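Local coordinates for protein salicylaldehyde dehydrogenase NahF (Pseudomonas putida, PDB 4JZ6) that probably oxidises salicylaldehyde to salicylate with NAD+ in the breakdown of naphthalene, as a member of the aldehyde dehydrogenase family, at residues Ile29-Glu38 with Thr49-Asp58. Residues are numbered along the deposited sequence; the frame is centred on the assembly and turned at random.
Sequences IDSSDQQTFE and TESANATVTD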
loop_
_atom_site.group_PDB
_atom_site.type_symbol
_atom_site.label_atom_id
_atom_site.label_comp_id
_atom_site.label_asym_id
_atom_site.label_seq_id
_atom_site.Cartn_x
_atom_site.Cartn_y
_atom_site.Cartn_z
ATOM N N ILE A 29 -10.325 -32.463 1.851
ATOM C CA ILE A 29 -9.767 -33.217 2.971
ATOM C C ILE A 29 -10.269 -32.730 4.325
ATOM O O ILE A 29 -10.744 -31.601 4.456
ATOM C CB ILE A 29 -8.231 -33.106 3.000
ATOM C CG1 ILE A 29 -7.815 -31.638 2.982
ATOM C CG2 ILE A 29 -7.610 -33.832 1.826
ATOM C CD1 ILE A 29 -6.332 -31.429 3.093
ATOM N N ASP A 30 -10.145 -33.586 5.334
ATOM C CA ASP A 30 -10.439 -33.206 6.710
ATOM C C ASP A 30 -9.264 -32.405 7.257
ATOM O O ASP A 30 -8.199 -32.364 6.641
ATOM C CB ASP A 30 -10.653 -34.449 7.572
ATOM C CG ASP A 30 -11.783 -35.323 7.070
ATOM O OD1 ASP A 30 -12.830 -34.772 6.670
ATOM O OD2 ASP A 30 -11.618 -36.561 7.074
ATOM N N SER A 31 -9.453 -31.769 8.410
ATOM C CA SER A 31 -8.366 -31.028 9.041
ATOM C C SER A 31 -7.402 -32.002 9.702
ATOM O O SER A 31 -7.743 -33.162 9.927
ATOM C CB SER A 31 -8.904 -30.045 10.074
ATOM O OG SER A 31 -9.460 -30.734 11.181
ATOM N N SER A 32 -6.205 -31.526 10.026
ATOM C CA SER A 32 -5.153 -32.390 10.559
ATOM C C SER A 32 -5.521 -33.065 11.884
ATOM O O SER A 32 -4.810 -33.963 12.348
ATOM C CB SER A 32 -3.853 -31.602 10.717
ATOM O OG SER A 32 -4.006 -30.575 11.677
ATOM N N ASP A 33 -6.627 -32.639 12.485
ATOM C CA ASP A 33 -7.066 -33.211 13.750
ATOM C C ASP A 33 -8.472 -33.794 13.650
ATOM O O ASP A 33 -9.113 -34.060 14.669
ATOM C CB ASP A 33 -7.006 -32.156 14.854
ATOM C CG ASP A 33 -7.808 -30.920 14.517
ATOM O OD1 ASP A 33 -8.260 -30.805 13.360
ATOM O OD2 ASP A 33 -7.979 -30.057 15.407
ATOM N N GLN A 34 -8.941 -33.985 12.416
ATOM C CA GLN A 34 -10.283 -34.512 12.133
ATOM C C GLN A 34 -11.392 -33.821 12.929
ATOM O O GLN A 34 -12.435 -34.420 13.205
ATOM C CB GLN A 34 -10.351 -36.030 12.355
ATOM C CG GLN A 34 -9.376 -36.842 11.520
ATOM C CD GLN A 34 -8.031 -36.993 12.198
ATOM O OE1 GLN A 34 -7.948 -37.071 13.423
ATOM N NE2 GLN A 34 -6.967 -37.028 11.404
ATOM N N GLN A 35 -11.161 -32.567 13.298
ATOM C CA GLN A 35 -12.125 -31.811 14.085
ATOM C C GLN A 35 -13.022 -30.975 13.178
ATOM O O GLN A 35 -12.605 -30.542 12.100
ATOM C CB GLN A 35 -11.402 -30.911 15.086
ATOM C CG GLN A 35 -10.658 -31.658 16.170
ATOM C CD GLN A 35 -11.371 -31.597 17.500
ATOM O OE1 GLN A 35 -12.041 -32.554 17.906
ATOM N NE2 GLN A 35 -11.235 -30.465 18.193
ATOM N N THR A 36 -14.255 -30.751 13.620
ATOM C CA THR A 36 -15.189 -29.939 12.855
ATOM C C THR A 36 -15.705 -28.752 13.657
ATOM O O THR A 36 -15.413 -28.612 14.847
ATOM C CB THR A 36 -16.389 -30.771 12.370
ATOM O OG1 THR A 36 -16.986 -31.441 13.484
ATOM C CG2 THR A 36 -15.939 -31.802 11.355
ATOM N N PHE A 37 -16.456 -27.889 12.980
ATOM C CA PHE A 37 -17.177 -26.799 13.624
ATOM C C PHE A 37 -18.465 -26.586 12.850
ATOM O O PHE A 37 -18.549 -26.942 11.674
ATOM C CB PHE A 37 -16.343 -25.515 13.652
ATOM C CG PHE A 37 -16.187 -24.851 12.309
ATOM C CD1 PHE A 37 -17.056 -23.848 11.906
ATOM C CD2 PHE A 37 -15.158 -25.216 11.458
ATOM C CE1 PHE A 37 -16.906 -23.229 10.673
ATOM C CE2 PHE A 37 -14.999 -24.601 10.227
ATOM C CZ PHE A 37 -15.873 -23.604 9.834
ATOM N N GLU A 38 -19.466 -26.001 13.499
ATOM C CA GLU A 38 -20.776 -25.867 12.872
ATOM C C GLU A 38 -21.196 -24.423 12.639
ATOM O O GLU A 38 -20.754 -23.510 13.333
ATOM C CB GLU A 38 -21.840 -26.585 13.700
ATOM C CG GLU A 38 -21.680 -28.097 13.736
ATOM C CD GLU A 38 -22.621 -28.751 14.719
ATOM O OE1 GLU A 38 -23.032 -28.068 15.686
ATOM O OE2 GLU A 38 -22.952 -29.944 14.525
ATOM N N THR A 49 -24.569 -26.019 8.473
ATOM C CA THR A 49 -23.372 -26.592 7.855
ATOM C C THR A 49 -22.372 -27.096 8.897
ATOM O O THR A 49 -22.133 -26.438 9.912
ATOM C CB THR A 49 -22.663 -25.560 6.953
ATOM O OG1 THR A 49 -23.620 -24.943 6.087
ATOM C CG2 THR A 49 -21.570 -26.219 6.117
ATOM N N GLU A 50 -21.803 -28.272 8.646
ATOM C CA GLU A 50 -20.701 -28.784 9.452
ATOM C C GLU A 50 -19.439 -28.747 8.593
ATOM O O GLU A 50 -19.401 -29.340 7.515
ATOM C CB GLU A 50 -20.996 -30.206 9.934
ATOM C CG GLU A 50 -19.943 -30.791 10.861
ATOM C CD GLU A 50 -20.269 -32.215 11.308
ATOM O OE1 GLU A 50 -21.325 -32.753 10.902
ATOM O OE2 GLU A 50 -19.468 -32.805 12.068
ATOM N N SER A 51 -18.419 -28.034 9.055
ATOM C CA SER A 51 -17.205 -27.844 8.265
ATOM C C SER A 51 -15.964 -28.403 8.960
ATOM O O SER A 51 -15.901 -28.454 10.188
ATOM C CB SER A 51 -17.009 -26.360 7.935
ATOM O OG SER A 51 -15.815 -26.134 7.194
ATOM N N ALA A 52 -14.990 -28.838 8.165
ATOM C CA ALA A 52 -13.690 -29.227 8.697
ATOM C C ALA A 52 -13.071 -28.021 9.394
ATOM O O ALA A 52 -13.135 -26.904 8.885
ATOM C CB ALA A 52 -12.788 -29.721 7.582
ATOM N N ASN A 53 -12.494 -28.243 10.570
ATOM C CA ASN A 53 -11.933 -27.154 11.359
ATOM C C ASN A 53 -10.421 -27.113 11.230
ATOM O O ASN A 53 -9.718 -27.785 11.975
ATOM C CB ASN A 53 -12.333 -27.306 12.827
ATOM C CG ASN A 53 -12.208 -26.009 13.605
ATOM O OD1 ASN A 53 -11.951 -24.945 13.036
ATOM N ND2 ASN A 53 -12.406 -26.092 14.916
ATOM N N ALA A 54 -9.932 -26.317 10.283
ATOM C CA ALA A 54 -8.509 -26.261 9.963
ATOM C C ALA A 54 -7.638 -25.967 11.173
ATOM O O ALA A 54 -8.047 -25.261 12.091
ATOM C CB ALA A 54 -8.256 -25.229 8.879
ATOM N N THR A 55 -6.439 -26.532 11.171
ATOM C CA THR A 55 -5.448 -26.215 12.185
ATOM C C THR A 55 -4.374 -25.346 11.555
ATOM O O THR A 55 -4.381 -25.123 10.342
ATOM C CB THR A 55 -4.769 -27.471 12.737
ATOM O OG1 THR A 55 -4.068 -28.139 11.679
ATOM C CG2 THR A 55 -5.797 -28.406 13.348
ATOM N N VAL A 56 -3.456 -24.861 12.384
ATOM C CA VAL A 56 -2.310 -24.111 11.895
ATOM C C VAL A 56 -1.515 -24.985 10.934
ATOM O O VAL A 56 -1.052 -24.515 9.889
ATOM C CB VAL A 56 -1.413 -23.654 13.054
ATOM C CG1 VAL A 56 -0.076 -23.155 12.534
ATOM C CG2 VAL A 56 -2.114 -22.577 13.858
ATOM N N THR A 57 -1.386 -26.263 11.284
ATOM C CA THR A 57 -0.710 -27.227 10.428
ATOM C C THR A 57 -1.324 -27.252 9.034
ATOM O O THR A 57 -0.603 -27.245 8.038
ATOM C CB THR A 57 -0.746 -28.650 11.023
ATOM O OG1 THR A 57 -0.158 -28.646 12.331
ATOM C CG2 THR A 57 0.026 -29.610 10.132
ATOM N N ASP A 58 -2.655 -27.276 8.969
ATOM C CA ASP A 58 -3.362 -27.260 7.686
ATOM C C ASP A 58 -3.046 -25.986 6.914
ATOM O O ASP A 58 -2.877 -26.008 5.694
ATOM C CB ASP A 58 -4.879 -27.385 7.876
ATOM C CG ASP A 58 -5.297 -28.749 8.417
ATOM O OD1 ASP A 58 -5.134 -29.762 7.698
ATOM O OD2 ASP A 58 -5.806 -28.807 9.559
#
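The Phe37 ring has Ala52 O at its edge, 3.3 Å from CE2, and Asn53 CA at the edge as well. The hydroxyl of Ser51 and the amide of Asn53 approach it obliquely, the amide plane turned 59° from the ring and Asn53 OD1 nearest to CD2. With chi1 at 72°, CG of Phe37 sits between its own backbone N and carbonyl carbon, which carries the ring back over Ser51, CZ lying 3.5 Å from Ser51 CB. Asn53 OD1 is itself held by Ser221 N. Beneath these side chains, strands 36-40 and 47-52 pair as an antiparallel hairpin: Phe37 and Ser51 exchange both backbone hydrogen bonds, and Asn53 N donates to Gln35 O at 2.8 Å. Across the sheet from the ring, Thr36 OG1 donates to the anti lone pair of Glu50 OE2 over 3.2 Å, while Glu50 OE1 is hydrogen-bonded to NE2 of His17, a residue left over from the tag.

Farther along, the type I turn from Ser31 to Gln34 meets the start of helix 56-73. Thr55 and Asp58 form its capping box, Asp58 N donating to Thr55 OG1. Ser32 N reaches the syn lone pair of Asp58 OD2 at 2.8 Å, nearly straight at 174°; Thr55 N takes the anti lone pair of that oxygen at 2.9 Å. Asp33 lays its carboxylate against Thr55 CG2 and forms a salt bridge with Arg224. One carboxylate oxygen thus ties the turn to the helix cap, and the two N-H donors, together with the helix N-terminus, would be expected to stabilise Asp58 as the anion.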